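Local structure of predicted metal-dependent phosphohydrolase (Magnetospirillum magnetotacticum MS-1, 3KH1) at residues A[21-26]-A[75-80]; A[79-84]-A[105-110]. The protein probably removes the 5'-phosphate from deoxynucleotides in a metal-dependent reaction, as a member of the HD-domain hydrolases. All coordinates share one frame; numbering follows the deposited sequence.

Contact 1 of 2, residues A[21-26]-A[75-80]; sequences DKLKTI and HDIVEI
The carbonyl O of Lys-22 is gripped twice by Thr-25: Thr-25 OG1 donates to it at 2.8 Å, lying in the carbonyl plane, and Thr-25 N reaches the same atom at 3.1 Å. This tightens the 3-10 turn of 21-25, whose inner side packs without hydrogen bonds on the type I turn from Asp-76 to Glu-79 and on Ile-80 beyond it. Ile-80 lies across Lys-22 at about a right angle, its CG2 3.9 Å from Lys-22 CB; the aliphatic stem suits this margin while the ammonium runs on to a salt bridge with Glu-19. Ile-80 CG1 covers the backbone of Leu-23, 3.6 Å from Leu-23 N. With CG anti to the backbone N (chi1 -172°), Leu-23 reaches on toward the turn, and its CD1 presses to 3.2 Å from Asp-76 O, an oxygen already accepting the N-H of Glu-79. Ile-26 spreads over Glu-79, placing CD1 3.4 Å from Glu-79 O and CG2 4.0 Å from Glu-79 CB. Trimming Ile-26 to an alanine would strip off both branches and is likely to open a gap over the backbone of Glu-79 and leave the Glu-79 stem without this apolar cover. On the far side, Lys-24 makes a salt bridge to Glu-39 of the second subunit. His-75 and Asp-76, adjacent in sequence, are consistent with the His-Asp doublet that gives the HD fold its name.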
loop_
_atom_site.group_PDB
_atom_site.type_symbol
_atom_site.label_atom_id
_atom_site.label_comp_id
_atom_site.label_asym_id
_atom_site.label_seq_id
_atom_site.Cartn_x
_atom_site.Cartn_y
_atom_site.Cartn_z
ATOM N N ASP A 21 2.586 -11.064 0.018
ATOM C CA ASP A 21 1.650 -11.091 -1.107
ATOM C C ASP A 21 0.269 -11.539 -0.678
ATOM O O ASP A 21 -0.756 -11.110 -1.259
ATOM C CB ASP A 21 2.138 -11.997 -2.266
ATOM C CG ASP A 21 1.383 -11.743 -3.610
ATOM O OD1 ASP A 21 1.676 -10.711 -4.230
ATOM O OD2 ASP A 21 0.585 -12.615 -4.083
ATOM N N LYS A 22 0.233 -12.468 0.284
ATOM C CA LYS A 22 -1.022 -13.072 0.706
ATOM C C LYS A 22 -2.003 -12.085 1.318
ATOM O O LYS A 22 -3.201 -12.367 1.384
ATOM C CB LYS A 22 -0.730 -14.191 1.682
ATOM C CG LYS A 22 0.022 -15.361 1.059
ATOM C CD LYS A 22 0.325 -16.435 2.139
ATOM C CE LYS A 22 1.103 -17.627 1.632
ATOM N NZ LYS A 22 1.373 -18.591 2.784
ATOM N N LEU A 23 -1.544 -10.912 1.735
ATOM C CA LEU A 23 -2.477 -9.919 2.309
ATOM C C LEU A 23 -3.510 -9.490 1.275
ATOM O O LEU A 23 -4.620 -9.059 1.597
ATOM C CB LEU A 23 -1.709 -8.727 2.874
ATOM C CG LEU A 23 -2.560 -7.723 3.654
ATOM C CD1 LEU A 23 -3.150 -8.423 4.891
ATOM C CD2 LEU A 23 -1.738 -6.531 4.003
ATOM N N LYS A 24 -3.126 -9.582 0.010
ATOM C CA LYS A 24 -3.972 -9.179 -1.115
ATOM C C LYS A 24 -5.237 -10.023 -1.229
ATOM O O LYS A 24 -6.193 -9.546 -1.846
ATOM C CB LYS A 24 -3.153 -9.257 -2.418
ATOM C CG LYS A 24 -1.969 -8.250 -2.431
ATOM C CD LYS A 24 -0.971 -8.529 -3.541
ATOM C CE LYS A 24 0.286 -7.687 -3.387
ATOM N NZ LYS A 24 1.338 -8.042 -4.417
ATOM N N THR A 25 -5.255 -11.184 -0.604
ATOM C CA THR A 25 -6.350 -12.122 -0.678
ATOM C C THR A 25 -7.324 -12.001 0.498
ATOM O O THR A 25 -8.313 -12.711 0.537
ATOM C CB THR A 25 -5.810 -13.640 -0.717
ATOM O OG1 THR A 25 -5.265 -13.982 0.549
ATOM C CG2 THR A 25 -4.779 -13.831 -1.712
ATOM N N ILE A 26 -7.042 -11.120 1.458
ATOM C CA ILE A 26 -7.883 -10.962 2.668
ATOM C C ILE A 26 -8.878 -9.852 2.404
ATOM O O ILE A 26 -8.508 -8.680 2.163
ATOM C CB ILE A 26 -7.057 -10.661 3.907
ATOM C CG1 ILE A 26 -5.958 -11.701 4.138
ATOM C CG2 ILE A 26 -7.978 -10.537 5.158
ATOM C CD1 ILE A 26 -6.467 -13.131 4.334
ATOM N N HIS A 75 -0.031 -2.788 9.413
ATOM C CA HIS A 75 -1.002 -2.979 10.484
ATOM C C HIS A 75 -1.929 -4.169 10.328
ATOM O O HIS A 75 -2.428 -4.645 11.332
ATOM C CB HIS A 75 -1.843 -1.685 10.759
ATOM C CG HIS A 75 -3.051 -1.553 9.883
ATOM N ND1 HIS A 75 -2.996 -1.146 8.552
ATOM C CD2 HIS A 75 -4.357 -1.835 10.141
ATOM C CE1 HIS A 75 -4.226 -1.176 8.040
ATOM N NE2 HIS A 75 -5.071 -1.567 8.995
ATOM N N ASP A 76 -2.167 -4.596 9.091
ATOM C CA ASP A 76 -3.021 -5.728 8.818
ATOM C C ASP A 76 -2.300 -6.995 8.391
ATOM O O ASP A 76 -2.935 -8.010 8.089
ATOM C CB ASP A 76 -4.105 -5.391 7.784
ATOM C CG ASP A 76 -5.376 -4.843 8.417
ATOM O OD1 ASP A 76 -5.581 -5.039 9.640
ATOM O OD2 ASP A 76 -6.173 -4.294 7.632
ATOM N N ILE A 77 -0.988 -7.020 8.446
ATOM C CA ILE A 77 -0.270 -8.254 8.082
ATOM C C ILE A 77 -0.742 -9.468 8.864
ATOM O O ILE A 77 -0.860 -10.572 8.287
ATOM C CB ILE A 77 1.249 -8.039 8.116
ATOM C CG1 ILE A 77 1.665 -7.181 6.869
ATOM C CG2 ILE A 77 2.003 -9.389 8.220
ATOM C CD1 ILE A 77 3.111 -6.670 6.909
ATOM N N VAL A 78 -1.057 -9.281 10.153
ATOM C CA VAL A 78 -1.576 -10.414 10.913
ATOM C C VAL A 78 -2.831 -11.059 10.325
ATOM O O VAL A 78 -3.087 -12.269 10.554
ATOM C CB VAL A 78 -1.864 -10.055 12.397
ATOM C CG1 VAL A 78 -0.517 -9.793 13.138
ATOM C CG2 VAL A 78 -2.892 -8.890 12.530
ATOM N N GLU A 79 -3.614 -10.301 9.555
ATOM C CA GLU A 79 -4.832 -10.844 8.950
ATOM C C GLU A 79 -4.578 -11.930 7.898
ATOM O O GLU A 79 -5.497 -12.661 7.541
ATOM C CB GLU A 79 -5.751 -9.718 8.425
ATOM C CG GLU A 79 -6.133 -8.713 9.554
ATOM C CD GLU A 79 -7.380 -7.899 9.299
ATOM O OE1 GLU A 79 -7.850 -7.824 8.170
ATOM O OE2 GLU A 79 -7.903 -7.354 10.312
ATOM N N ILE A 80 -3.361 -12.028 7.365
ATOM C CA ILE A 80 -3.001 -13.147 6.485
ATOM C C ILE A 80 -3.416 -14.457 7.108
ATOM O O ILE A 80 -3.918 -15.330 6.399
ATOM C CB ILE A 80 -1.507 -13.131 6.105
ATOM C CG1 ILE A 80 -1.197 -11.963 5.174
ATOM C CG2 ILE A 80 -1.060 -14.462 5.510
ATOM C CD1 ILE A 80 0.253 -11.625 5.082
#

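Contact 2 of 2, residues A[79-84]-A[105-110]; sequences EIDAGD and ARLFGL
A salt bridge flanked by a small apolar contact joins the short helix 79-82 to the C-terminal end of helix 96-108, at a partly exposed margin of the helical HD domain. Arg-106 meets Asp-81 side-on, giving one nitrogen to each carboxylate oxygen. Asp-81 OD2 offers its syn lone pair to Arg-106 NE, 2.7 Å away in a nearly straight bond (173°), and Arg-106 NH2 reaches the syn side of Asp-81 OD1 at 2.8 Å. The two flat groups are nearly coplanar, 21° apart, which lets both bonds run nearly straight. Arginine suits the place because its long chain, bent at chi3 (80°), turns the NE edge of the guanidinium toward the acid, while aspartate is short enough to hold its carboxylate near its own helix, which ends just before Gly-83. Beside the charges, Leu-107 lays one methyl, CD1, against two residues of the short helix: it is 3.9 Å from Ile-80 CB and 4.0 Å from Asp-81 CG. The branched, apolar leucine suits a position that must meet both an isoleucine and the carbon side of a carboxylate. Arg-106 NH2 also forms a salt bridge with Glu-19 of helix 8-19, so its charge is shared between two acids. With both carboxylate oxygens engaged, the bridge fixes the rotation of Asp-81, and the arginine would be expected to favour the ionised form of both acids.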
loop_
_atom_site.group_PDB
_atom_site.type_symbol
_atom_site.label_atom_id
_atom_site.label_comp_id
_atom_site.label_asym_id
_atom_site.label_seq_id
_atom_site.Cartn_x
_atom_site.Cartn_y
_atom_site.Cartn_z
ATOM N N GLU A 79 -3.614 -10.301 9.555
ATOM C CA GLU A 79 -4.832 -10.844 8.950
ATOM C C GLU A 79 -4.578 -11.930 7.898
ATOM O O GLU A 79 -5.497 -12.661 7.541
ATOM C CB GLU A 79 -5.751 -9.718 8.425
ATOM C CG GLU A 79 -6.133 -8.713 9.554
ATOM C CD GLU A 79 -7.380 -7.899 9.299
ATOM O OE1 GLU A 79 -7.850 -7.824 8.170
ATOM O OE2 GLU A 79 -7.903 -7.354 10.312
ATOM N N ILE A 80 -3.361 -12.028 7.365
ATOM C CA ILE A 80 -3.001 -13.147 6.485
ATOM C C ILE A 80 -3.416 -14.457 7.108
ATOM O O ILE A 80 -3.918 -15.330 6.399
ATOM C CB ILE A 80 -1.507 -13.131 6.105
ATOM C CG1 ILE A 80 -1.197 -11.963 5.174
ATOM C CG2 ILE A 80 -1.060 -14.462 5.510
ATOM C CD1 ILE A 80 0.253 -11.625 5.082
ATOM N N ASP A 81 -3.132 -14.634 8.403
ATOM C CA ASP A 81 -3.506 -15.835 9.115
ATOM C C ASP A 81 -4.816 -15.665 9.892
ATOM O O ASP A 81 -5.578 -16.635 10.045
ATOM C CB ASP A 81 -2.415 -16.266 10.116
ATOM C CG ASP A 81 -1.120 -16.767 9.473
ATOM O OD1 ASP A 81 -1.025 -16.891 8.213
ATOM O OD2 ASP A 81 -0.219 -17.109 10.319
ATOM N N ALA A 82 -5.056 -14.479 10.458
ATOM C CA ALA A 82 -6.218 -14.294 11.352
ATOM C C ALA A 82 -7.516 -13.950 10.628
ATOM O O ALA A 82 -8.589 -14.062 11.242
ATOM C CB ALA A 82 -5.929 -13.250 12.423
ATOM N N GLY A 83 -7.437 -13.523 9.370
ATOM C CA GLY A 83 -8.600 -13.042 8.621
ATOM C C GLY A 83 -9.036 -11.669 9.087
ATOM O O GLY A 83 -8.484 -11.091 10.012
ATOM N N ASP A 84 -10.012 -11.124 8.399
ATOM C CA ASP A 84 -10.589 -9.865 8.744
ATOM C C ASP A 84 -11.794 -10.086 9.660
ATOM O O ASP A 84 -12.509 -11.095 9.546
ATOM C CB ASP A 84 -11.050 -9.156 7.467
ATOM C CG ASP A 84 -11.682 -7.804 7.743
ATOM O OD1 ASP A 84 -10.933 -6.955 8.220
ATOM O OD2 ASP A 84 -12.879 -7.605 7.488
ATOM N N ALA A 105 3.419 -13.794 15.548
ATOM C CA ALA A 105 4.584 -14.631 15.792
ATOM C C ALA A 105 5.108 -15.353 14.537
ATOM O O ALA A 105 6.325 -15.379 14.306
ATOM C CB ALA A 105 4.316 -15.612 16.922
ATOM N N ARG A 106 4.216 -15.896 13.712
ATOM C CA ARG A 106 4.627 -16.635 12.538
ATOM C C ARG A 106 5.114 -15.702 11.449
ATOM O O ARG A 106 6.148 -15.938 10.816
ATOM C CB ARG A 106 3.490 -17.487 11.979
ATOM C CG ARG A 106 3.944 -18.368 10.818
ATOM C CD ARG A 106 2.795 -19.095 10.174
ATOM N NE ARG A 106 2.023 -18.257 9.244
ATOM C CZ ARG A 106 2.372 -17.964 7.981
ATOM N NH1 ARG A 106 3.511 -18.401 7.440
ATOM N NH2 ARG A 106 1.543 -17.286 7.224
ATOM N N LEU A 107 4.342 -14.636 11.202
ATOM C CA LEU A 107 4.605 -13.763 10.073
ATOM C C LEU A 107 5.790 -12.857 10.336
ATOM O O LEU A 107 6.739 -12.851 9.539
ATOM C CB LEU A 107 3.342 -12.967 9.711
ATOM C CG LEU A 107 2.277 -13.855 8.999
ATOM C CD1 LEU A 107 0.892 -13.298 9.184
ATOM C CD2 LEU A 107 2.688 -14.062 7.533
ATOM N N PHE A 108 5.740 -12.042 11.394
ATOM C CA PHE A 108 6.907 -11.213 11.730
ATOM C C PHE A 108 8.126 -12.089 12.051
ATOM O O PHE A 108 9.251 -11.664 11.817
ATOM C CB PHE A 108 6.594 -10.206 12.857
ATOM C CG PHE A 108 5.501 -9.220 12.474
ATOM C CD1 PHE A 108 5.632 -8.393 11.362
ATOM C CD2 PHE A 108 4.316 -9.136 13.187
ATOM C CE1 PHE A 108 4.628 -7.514 10.990
ATOM C CE2 PHE A 108 3.313 -8.237 12.790
ATOM C CZ PHE A 108 3.484 -7.456 11.723
ATOM N N GLY A 109 7.896 -13.327 12.495
ATOM C CA GLY A 109 8.985 -14.235 12.828
ATOM C C GLY A 109 9.783 -14.650 11.605
ATOM O O GLY A 109 10.867 -15.199 11.756
ATOM N N LEU A 110 9.258 -14.441 10.394
ATOM C CA LEU A 110 10.043 -14.647 9.168
ATOM C C LEU A 110 11.214 -13.649 9.051
ATOM O O LEU A 110 12.218 -13.922 8.409
ATOM C CB LEU A 110 9.153 -14.545 7.931
ATOM C CG LEU A 110 8.087 -15.648 7.756
ATOM C CD1 LEU A 110 7.164 -15.303 6.578
ATOM C CD2 LEU A 110 8.729 -17.047 7.590
#

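Contacts 1 and 2 lie with their centres about 7 Å apart, on the same side of the chain's centre and within one HD domain. Along the chain 21-26 comes first, then 75-80, which overlaps 79-84 at Glu-79 and Ile-80, and last 105-110. Helix 79-82 is thus wedged between the turn after helix 8-19 and the end of helix 96-108. The two contacts also touch directly, with Ile-77 O 3.4 Å from Leu-107 CD1. Glu-19 binds Lys-22 of contact 1 and Arg-106 of contact 2, tying both to helix 8-19. The stretch just after the probable His-Asp doublet is therefore packed against both the 21-26 turn and helix 96-108.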